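Local coordinates for protein Glucanase/chitosanase (Paenibacillus fukuinensis, PDB 4ZZ5) that binds chitosan as a family 32 carbohydrate-binding module, one domain of a longer enzyme that probably hydrolyses chitosan and glucan, at residues Lys13-Ser18 with Ile50-Gly55; Ala74-Val79 with Arg117-Thr122; Thr91-Thr96 with Ile106-Thr111. One frame throughout, in Å; residues are numbered along the deposited sequence. Where two conformers were deposited one is given.

Overall arrangement
The three contacts follow one another across a beta-sandwich. Interactions 1 and 2 are strand pairings in the same five-stranded antiparallel sheet and are joined directly, since Ile-50 O lies 2.9 Å from Val-118 N, a probable hydrogen bond; their centres are about 13 Å apart. Interaction 3 lies about 10 Å from interaction 2, centre to centre, and is nested in the chain between its two segments. It starts from the outermost strand 91-96, bonded to strand 75-80, and reaches over to the second sheet. Interactions 1 and 3, with centres about 17 Å apart, do not touch. The sulfate ion bound by Arg-117 in interaction 2 probably comes from the crystallisation liquor.

Interaction 1 of 3, residues Lys13-Ser18 with Ile50-Gly55; sequences KATATS and IYINLG
Ala-14 and Ala-16 are tied to Tyr-51 and Asn-53 by three backbone hydrogen bonds. Ala-16 and Tyr-51 form a hydrogen-bonded antiparallel pair, with Tyr-51 N donating to Ala-16 O over 2.9 Å and Ala-16 N donating back to Tyr-51 O over 3.0 Å. Further along, Asn-53 N donates to Ala-14 O at 2.9 Å. A water carries the pairing on from there, accepting from Ala-14 N and donating to Asn-53 O. Thr-15 with Ile-52, between these bonds, and Thr-17 with Ile-50, beyond Ala-16, are non-hydrogen-bonded pairs.

The short strand 15-17 meets strand 50-54 at 162°, with axes 4.7 Å apart, and forms an outermost strand of the five-stranded sheet in this F5/8 type C (discoidin-like) beta-sandwich. On its other side strand 48-54 bonds to strand 115-123.

Apolar contacts occupy both faces of the sheet. On one face, Ala-16 CB sits over the Tyr-51 ring in a CH-pi contact, 3.8 Å from the ring centroid and displaced toward CZ. Because Tyr-51 CG lies between its backbone N and carbonyl carbon (chi1 71°), the ring is carried across to the neighbouring strand. Trp-49 and Trp-90 also meet this ring. On the other face, Thr-17 and Ile-50 lie side by side, pointing the same way, with Thr-17 CG2 3.8 Å from Ile-50 CG1. Ile-50 and Ile-52 both continue onto Phe-134 of the opposing sheet. Lys-13 crosses Ile-52 at about a right angle, its CB 3.5 Å from Ile-52 CG2, while its NZ is hydrogen-bonded to Leu-9 O.

One polar side chain shapes the end of the pairing: Asn-53 OD1 accepts from Gly-55 N, which lies 35° out of the carbonyl plane. This Asx turn accompanies the corner where the chain leaves the sheet.

Interaction 2 of 3, residues Ala74-Val79 with Arg117-Thr122; sequences AYSIQV and RVYATT. With SO4 (sulfate ion), chain C.
Ser-76 and Tyr-119, and likewise Gln-78 and Arg-117, form hydrogen-bonded antiparallel pairs, each with two backbone bonds; Ser-76 N to Tyr-119 O measures 2.8 Å. The strand axes approach to 4.6 Å at 161°. The register slips at a classic beta bulge, where Thr-121 and Thr-122 both face Ala-74 and both their N-H groups reach Ala-74 O from the same side of its plane.

This pairing lies inside the five-stranded sheet of the discoidin-like sandwich. Its inward face carries Tyr-75, Ile-77, Val-118 and Ala-120; Ile-77 CD1 packs 3.7 Å from Val-118 CG2, and Tyr-75 OH is hydrogen-bonded to Asp-104.

On the other face, Arg-117 grips Gln-78 OE1 side-on with two nitrogens, NE at 2.8 Å and NH2 at 2.7 Å. The amide and guanidinium planes are 21° apart. Gln-78 NE2 donates to Thr-92 OG1, which helps fix the amide's rotation. At the adjoining edge, which shares NH2, a sulfate accepts two nearly straight bonds, from Arg-117 NH1 to O1 (2.8 Å) and from NH2 to O4 (3.0 Å). Tyr-119 lays CD1 3.4 Å above the guanidinium plane, and Trp-49 and Trp-90 add cation-pi contacts.

Interaction 3 of 3, residues Thr91-Thr96 with Ile106-Thr111; sequences TTVYST and ITFAAT
Val-93 CG2 stands almost exactly over the middle of the Phe-108 ring, a CH-pi contact 3.6 Å from the centroid and only 5° off the ring normal. In one conformer of Ile-106 a second such contact runs the opposite way, from a methyl group of 106-111 to the ring of Tyr-94. The Val-93 methyl occupies the place between the backbone N and carbonyl carbon and points at the ring, while the other branch, CG1, reaches Thr-111 CG2 at 4.2 Å. Phe-108 meets it through a similar choice of torsion: with chi1 at 46°, CG is also set between the backbone N and the carbonyl carbon, and Phe-108 CB comes within 3.6 Å of Val-93 O.

Ile-106 was deposited in two conformers, so the second contact is less certain; in one of them CG2 lies over one face of the Tyr-94 ring, 3.7 Å from the centroid and shifted toward the CG side, where the CG2-to-CG distance is 3.6 Å. There the two side chains cross at about a right angle. Tyr-94 also brings its CB to within 4.4 Å of Phe-108 CD2, linking the two contacts.

Two consecutive residues of one strand can face the same partner because Val-93 and Tyr-94 form a classic beta bulge opposite Ile-77, so both direct their CB atoms toward 106-111. The main chains do not bond to each other here. Thr-91, Val-93, Tyr-94 and Thr-96 bond instead to strand 75-80, and Ile-106 to Val-63. Phe-108 rests on Ile-60 and Val-63 as well. Strands 91-96 and 103-113 are outermost in their respective sheets, and their apolar side chains close one margin of the layer between the two sheets of this family 32 carbohydrate-binding module, an antiparallel beta-sandwich.

Interaction 1 of 3, residues Lys13-Ser18 with Ile50-Gly55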
loop_
_atom_site.group_PDB
_atom_site.type_symbol
_atom_site.label_atom_id
_atom_site.label_comp_id
_atom_site.label_asym_id
_atom_site.label_seq_id
_atom_site.Cartn_x
_atom_site.Cartn_y
_atom_site.Cartn_z
ATOM N N LYS A 13 -11.958 1.926 -2.231
ATOM C CA LYS A 13 -11.503 3.111 -2.946
ATOM C C LYS A 13 -10.730 2.807 -4.295
ATOM O O LYS A 13 -10.214 1.674 -4.384
ATOM C CB LYS A 13 -10.510 3.924 -2.045
ATOM C CG LYS A 13 -11.177 4.489 -0.813
ATOM C CD LYS A 13 -12.100 5.656 -1.197
ATOM C CE LYS A 13 -12.522 6.558 -0.014
ATOM N NZ LYS A 13 -13.331 5.693 0.743
ATOM N N ALA A 14 -10.525 3.706 -5.165
ATOM C CA ALA A 14 -9.758 3.487 -6.362
ATOM C C ALA A 14 -8.275 3.295 -5.992
ATOM O O ALA A 14 -7.766 4.028 -5.078
ATOM C CB ALA A 14 -9.917 4.621 -7.376
ATOM N N THR A 15 -7.605 2.511 -6.767
ATOM C CA THR A 15 -6.181 2.207 -6.596
ATOM C C THR A 15 -5.441 2.279 -7.843
ATOM O O THR A 15 -6.043 2.245 -8.958
ATOM C CB THR A 15 -5.969 0.829 -5.976
ATOM O OG1 THR A 15 -6.389 -0.213 -6.904
ATOM C CG2 THR A 15 -6.613 0.714 -4.649
ATOM N N ALA A 16 -4.121 2.361 -7.817
ATOM C CA ALA A 16 -3.252 2.166 -8.926
ATOM C C ALA A 16 -2.039 1.404 -8.455
ATOM O O ALA A 16 -1.647 1.552 -7.253
ATOM C CB ALA A 16 -2.827 3.500 -9.517
ATOM N N THR A 17 -1.367 0.678 -9.310
ATOM C CA THR A 17 -0.185 -0.089 -8.941
ATOM C C THR A 17 0.893 0.065 -9.945
ATOM O O THR A 17 0.667 0.359 -11.158
ATOM C CB THR A 17 -0.554 -1.589 -8.750
ATOM O OG1 THR A 17 -1.043 -2.176 -9.973
ATOM C CG2 THR A 17 -1.552 -1.795 -7.672
ATOM N N SER A 18 2.128 -0.206 -9.551
ATOM C CA SER A 18 3.206 -0.223 -10.499
ATOM C C SER A 18 3.146 -1.366 -11.494
ATOM O O SER A 18 3.429 -1.202 -12.712
ATOM C CB SER A 18 4.530 -0.377 -9.768
ATOM O OG SER A 18 4.470 -1.466 -8.818
ATOM N N ILE A 50 1.729 0.415 -4.572
ATOM C CA ILE A 50 0.295 0.483 -4.712
ATOM C C ILE A 50 -0.143 1.764 -4.032
ATOM O O ILE A 50 0.323 2.049 -2.901
ATOM C CB ILE A 50 -0.420 -0.744 -4.094
ATOM C CG1 ILE A 50 -1.921 -0.579 -4.109
ATOM C CG2 ILE A 50 0.042 -1.078 -2.691
ATOM C CD1 ILE A 50 -2.641 -1.891 -3.888
ATOM N N TYR A 51 -1.009 2.540 -4.647
ATOM C CA TYR A 51 -1.606 3.705 -3.950
ATOM C C TYR A 51 -3.086 3.641 -3.984
ATOM O O TYR A 51 -3.717 3.019 -4.910
ATOM C CB TYR A 51 -1.054 5.052 -4.429
ATOM C CG TYR A 51 -1.408 5.559 -5.793
ATOM C CD1 TYR A 51 -2.698 6.022 -6.025
ATOM C CD2 TYR A 51 -0.471 5.681 -6.755
ATOM C CE1 TYR A 51 -2.944 6.565 -7.359
ATOM C CE2 TYR A 51 -0.729 6.207 -8.010
ATOM C CZ TYR A 51 -1.989 6.603 -8.243
ATOM O OH TYR A 51 -2.287 7.136 -9.538
ATOM N N ILE A 52 -3.698 4.294 -3.025
ATOM C CA ILE A 52 -5.142 4.443 -2.842
ATOM C C ILE A 52 -5.500 5.884 -2.970
ATOM O O ILE A 52 -4.816 6.753 -2.353
ATOM C CB ILE A 52 -5.541 3.972 -1.493
ATOM C CG1 ILE A 52 -5.070 2.527 -1.217
ATOM C CG2 ILE A 52 -7.056 4.141 -1.288
ATOM C CD1 ILE A 52 -5.099 2.140 0.242
ATOM N N ASN A 53 -6.468 6.238 -3.784
ATOM C CA ASN A 53 -7.085 7.559 -3.808
ATOM C C ASN A 53 -8.159 7.629 -2.815
ATOM O O ASN A 53 -9.229 6.990 -2.953
ATOM C CB ASN A 53 -7.632 7.765 -5.225
ATOM C CG ASN A 53 -8.165 9.194 -5.381
ATOM O OD1 ASN A 53 -8.383 9.912 -4.390
ATOM N ND2 ASN A 53 -8.300 9.629 -6.620
ATOM N N LEU A 54 -7.967 8.309 -1.646
ATOM C CA LEU A 54 -8.970 8.386 -0.636
ATOM C C LEU A 54 -10.226 9.236 -1.032
ATOM O O LEU A 54 -11.258 9.083 -0.290
ATOM C CB LEU A 54 -8.327 9.006 0.646
ATOM C CG LEU A 54 -7.209 8.187 1.248
ATOM C CD1 LEU A 54 -6.699 9.036 2.450
ATOM C CD2 LEU A 54 -7.563 6.823 1.638
ATOM N N GLY A 55 -10.099 9.996 -2.052
ATOM C CA GLY A 55 -11.360 10.610 -2.657
ATOM C C GLY A 55 -11.624 11.984 -2.163
ATOM O O GLY A 55 -12.322 12.756 -2.793
HETATM O O HOH W 1 -11.320 6.466 -4.684
#

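Interaction 2 of 3, residues Ala74-Val79 with Arg117-Thr122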
loop_
_atom_site.group_PDB
_atom_site.type_symbol
_atom_site.label_atom_id
_atom_site.label_comp_id
_atom_site.label_asym_id
_atom_site.label_seq_id
_atom_site.Cartn_x
_atom_site.Cartn_y
_atom_site.Cartn_z
ATOM N N ALA A 74 11.768 -4.052 3.364
ATOM C CA ALA A 74 11.943 -2.588 3.324
ATOM C C ALA A 74 10.857 -1.964 2.469
ATOM O O ALA A 74 10.645 -2.385 1.364
ATOM C CB ALA A 74 13.303 -2.164 2.770
ATOM N N TYR A 75 10.200 -1.007 3.085
ATOM C CA TYR A 75 9.142 -0.234 2.329
ATOM C C TYR A 75 8.946 1.004 3.093
ATOM O O TYR A 75 9.321 1.205 4.257
ATOM C CB TYR A 75 7.835 -1.064 2.254
ATOM C CG TYR A 75 7.185 -1.364 3.582
ATOM C CD1 TYR A 75 6.242 -0.505 4.129
ATOM C CD2 TYR A 75 7.478 -2.554 4.259
ATOM C CE1 TYR A 75 5.635 -0.791 5.354
ATOM C CE2 TYR A 75 6.857 -2.860 5.467
ATOM C CZ TYR A 75 5.982 -1.937 5.984
ATOM O OH TYR A 75 5.325 -2.222 7.242
ATOM N N SER A 76 8.249 1.901 2.403
ATOM C CA SER A 76 7.758 3.140 3.009
ATOM C C SER A 76 6.277 3.302 2.829
ATOM O O SER A 76 5.675 2.751 1.856
ATOM C CB SER A 76 8.452 4.304 2.509
ATOM O OG SER A 76 8.308 4.433 1.137
ATOM N N ILE A 77 5.617 3.993 3.732
ATOM C CA ILE A 77 4.281 4.541 3.579
ATOM C C ILE A 77 4.431 5.987 3.254
ATOM O O ILE A 77 5.187 6.720 3.907
ATOM C CB ILE A 77 3.449 4.377 4.828
ATOM C CG1 ILE A 77 3.366 2.952 5.309
ATOM C CG2 ILE A 77 2.073 4.934 4.613
ATOM C CD1 ILE A 77 2.817 1.978 4.363
ATOM N N GLN A 78 3.748 6.442 2.193
ATOM C CA GLN A 78 3.880 7.809 1.687
ATOM C C GLN A 78 2.496 8.422 1.464
ATOM O O GLN A 78 1.534 7.655 1.196
ATOM C CB GLN A 78 4.616 7.796 0.376
ATOM C CG GLN A 78 5.922 6.967 0.435
ATOM C CD GLN A 78 6.674 7.057 -0.814
ATOM O OE1 GLN A 78 6.152 6.873 -1.927
ATOM N NE2 GLN A 78 7.965 7.080 -0.699
ATOM N N VAL A 79 2.428 9.708 1.506
ATOM C CA VAL A 79 1.188 10.446 1.232
ATOM C C VAL A 79 1.429 11.422 0.162
ATOM O O VAL A 79 2.492 11.913 -0.109
ATOM C CB VAL A 79 0.589 11.099 2.513
ATOM C CG1 VAL A 79 0.327 10.104 3.564
ATOM C CG2 VAL A 79 1.498 12.230 3.046
ATOM N N ARG A 117 0.382 5.655 -0.403
ATOM C CA ARG A 117 1.167 4.699 -1.234
ATOM C C ARG A 117 1.989 3.813 -0.299
ATOM O O ARG A 117 2.606 4.307 0.682
ATOM C CB ARG A 117 2.057 5.441 -2.202
ATOM C CG ARG A 117 2.776 4.548 -3.212
ATOM C CD ARG A 117 3.323 5.285 -4.397
ATOM N NE ARG A 117 4.597 5.974 -4.127
ATOM C CZ ARG A 117 5.544 6.230 -5.001
ATOM N NH1 ARG A 117 5.357 5.938 -6.289
ATOM N NH2 ARG A 117 6.664 6.823 -4.627
ATOM N N VAL A 118 2.007 2.518 -0.591
ATOM C CA VAL A 118 3.099 1.586 -0.114
ATOM C C VAL A 118 4.110 1.538 -1.201
ATOM O O VAL A 118 3.750 1.132 -2.328
ATOM C CB VAL A 118 2.518 0.208 0.198
ATOM C CG1 VAL A 118 3.679 -0.757 0.572
ATOM C CG2 VAL A 118 1.493 0.252 1.322
ATOM N N TYR A 119 5.328 1.927 -0.903
ATOM C CA TYR A 119 6.438 1.899 -1.858
ATOM C C TYR A 119 7.440 0.888 -1.327
ATOM O O TYR A 119 8.090 1.131 -0.323
ATOM C CB TYR A 119 6.997 3.327 -1.975
ATOM C CG TYR A 119 8.039 3.450 -3.027
ATOM C CD1 TYR A 119 7.751 3.556 -4.393
ATOM C CD2 TYR A 119 9.367 3.487 -2.688
ATOM C CE1 TYR A 119 8.735 3.664 -5.369
ATOM C CE2 TYR A 119 10.346 3.589 -3.685
ATOM C CZ TYR A 119 10.023 3.654 -4.976
ATOM O OH TYR A 119 11.098 3.743 -5.853
ATOM N N ALA A 120 7.479 -0.250 -1.963
ATOM C CA ALA A 120 8.190 -1.431 -1.480
ATOM C C ALA A 120 9.492 -1.575 -2.260
ATOM O O ALA A 120 9.554 -1.563 -3.490
ATOM C CB ALA A 120 7.344 -2.642 -1.679
ATOM N N THR A 121 10.574 -1.746 -1.523
ATOM C CA THR A 121 11.933 -1.635 -2.154
ATOM C C THR A 121 12.818 -2.813 -1.849
ATOM O O THR A 121 13.746 -3.008 -2.706
ATOM C CB THR A 121 12.636 -0.352 -1.704
ATOM O OG1 THR A 121 12.720 -0.259 -0.291
ATOM C CG2 THR A 121 11.887 0.873 -2.218
ATOM N N THR A 122 12.650 -3.604 -0.805
ATOM C CA THR A 122 13.420 -4.894 -0.634
ATOM C C THR A 122 12.432 -5.953 -0.321
ATOM O O THR A 122 11.609 -5.845 0.608
ATOM C CB THR A 122 14.454 -4.790 0.445
ATOM O OG1 THR A 122 15.385 -3.751 0.140
ATOM C CG2 THR A 122 15.238 -6.134 0.611
HETATM S S SO4 C . 8.664 7.216 -7.921
HETATM O O1 SO4 C . 7.389 6.472 -8.190
HETATM O O2 SO4 C . 9.816 6.486 -8.511
HETATM O O3 SO4 C . 8.422 8.530 -8.609
HETATM O O4 SO4 C . 8.929 7.345 -6.452
#

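Interaction 3 of 3, residues Thr91-Thr96 with Ile106-Thr111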
loop_
_atom_site.group_PDB
_atom_site.type_symbol
_atom_site.label_atom_id
_atom_site.label_comp_id
_atom_site.label_asym_id
_atom_site.label_seq_id
_atom_site.Cartn_x
_atom_site.Cartn_y
_atom_site.Cartn_z
ATOM N N THR A 91 5.341 12.047 -0.135
ATOM C CA THR A 91 6.057 12.345 1.119
ATOM C C THR A 91 6.044 11.100 1.958
ATOM O O THR A 91 4.982 10.595 2.362
ATOM C CB THR A 91 5.359 13.499 1.826
ATOM O OG1 THR A 91 5.404 14.626 1.037
ATOM C CG2 THR A 91 6.112 13.761 3.173
ATOM N N THR A 92 7.232 10.579 2.345
ATOM C CA THR A 92 7.328 9.480 3.254
ATOM C C THR A 92 6.895 9.820 4.665
ATOM O O THR A 92 7.494 10.788 5.235
ATOM C CB THR A 92 8.737 8.841 3.277
ATOM O OG1 THR A 92 8.944 8.313 1.933
ATOM C CG2 THR A 92 8.881 7.782 4.267
ATOM N N VAL A 93 6.007 9.090 5.234
ATOM C CA VAL A 93 5.552 9.255 6.607
ATOM C C VAL A 93 6.030 8.191 7.506
ATOM O O VAL A 93 5.977 8.319 8.745
ATOM C CB VAL A 93 4.011 9.439 6.696
ATOM C CG1 VAL A 93 3.543 10.609 5.912
ATOM C CG2 VAL A 93 3.239 8.187 6.309
ATOM N N TYR A 94 6.497 7.073 6.994
ATOM C CA TYR A 94 7.002 5.936 7.719
ATOM C C TYR A 94 7.858 5.143 6.820
ATOM O O TYR A 94 7.497 4.916 5.650
ATOM C CB TYR A 94 5.891 5.021 8.223
ATOM C CG TYR A 94 6.366 3.745 8.854
ATOM C CD1 TYR A 94 6.827 3.663 10.197
ATOM C CD2 TYR A 94 6.438 2.597 8.119
ATOM C CE1 TYR A 94 7.249 2.458 10.735
ATOM C CE2 TYR A 94 6.849 1.385 8.675
ATOM C CZ TYR A 94 7.260 1.368 9.997
ATOM O OH TYR A 94 7.695 0.123 10.487
ATOM N N SER A 95 8.986 4.566 7.290
ATOM C CA SER A 95 9.656 3.536 6.543
ATOM C C SER A 95 10.335 2.547 7.483
ATOM O O SER A 95 10.530 2.864 8.713
ATOM C CB SER A 95 10.642 4.099 5.526
ATOM O OG SER A 95 11.789 4.574 6.115
ATOM N N THR A 96 10.605 1.392 6.964
ATOM C CA THR A 96 11.312 0.306 7.751
ATOM C C THR A 96 12.242 -0.346 6.810
ATOM O O THR A 96 12.082 -0.431 5.578
ATOM C CB THR A 96 10.284 -0.612 8.295
ATOM O OG1 THR A 96 10.985 -1.568 9.187
ATOM C CG2 THR A 96 9.524 -1.440 7.315
ATOM N N ILE A 106 0.952 0.013 11.534
ATOM C CA ILE A 106 1.884 1.113 11.443
ATOM C C ILE A 106 1.178 2.347 11.950
ATOM O O ILE A 106 0.124 2.679 11.467
ATOM C CB ILE A 106 2.285 1.294 9.960
ATOM C CG1 ILE A 106 2.986 0.046 9.376
ATOM C CG2 ILE A 106 3.187 2.502 9.846
ATOM C CD1 ILE A 106 2.789 -0.059 7.885
ATOM N N THR A 107 1.786 3.121 12.817
ATOM C CA THR A 107 1.272 4.425 13.225
ATOM C C THR A 107 2.304 5.533 12.866
ATOM O O THR A 107 3.520 5.276 12.885
ATOM C CB THR A 107 0.889 4.486 14.710
ATOM O OG1 THR A 107 2.067 4.253 15.436
ATOM C CG2 THR A 107 -0.200 3.524 15.014
ATOM N N PHE A 108 1.846 6.728 12.620
ATOM C CA PHE A 108 2.672 7.851 12.321
ATOM C C PHE A 108 1.949 9.136 12.667
ATOM O O PHE A 108 0.752 9.114 12.922
ATOM C CB PHE A 108 3.156 7.832 10.859
ATOM C CG PHE A 108 2.006 7.522 9.848
ATOM C CD1 PHE A 108 1.185 8.508 9.446
ATOM C CD2 PHE A 108 1.790 6.252 9.360
ATOM C CE1 PHE A 108 0.127 8.268 8.594
ATOM C CE2 PHE A 108 0.722 5.991 8.510
ATOM C CZ PHE A 108 -0.076 6.973 8.124
ATOM N N ALA A 109 2.654 10.236 12.639
ATOM C CA ALA A 109 2.059 11.509 13.033
ATOM C C ALA A 109 0.875 11.753 12.157
ATOM O O ALA A 109 0.963 11.663 10.912
ATOM C CB ALA A 109 3.123 12.614 12.877
ATOM N N ALA A 110 -0.259 12.237 12.719
ATOM C CA ALA A 110 -1.419 12.534 11.938
ATOM C C ALA A 110 -1.165 13.539 10.908
ATOM O O ALA A 110 -0.533 14.608 11.134
ATOM C CB ALA A 110 -2.612 12.957 12.831
ATOM N N THR A 111 -1.630 13.258 9.631
ATOM C CA THR A 111 -1.341 14.119 8.553
ATOM C C THR A 111 -2.518 14.165 7.580
ATOM O O THR A 111 -3.173 13.080 7.340
ATOM C CB THR A 111 -0.099 13.664 7.729
ATOM O OG1 THR A 111 0.139 14.536 6.633
ATOM C CG2 THR A 111 -0.146 12.193 7.251
#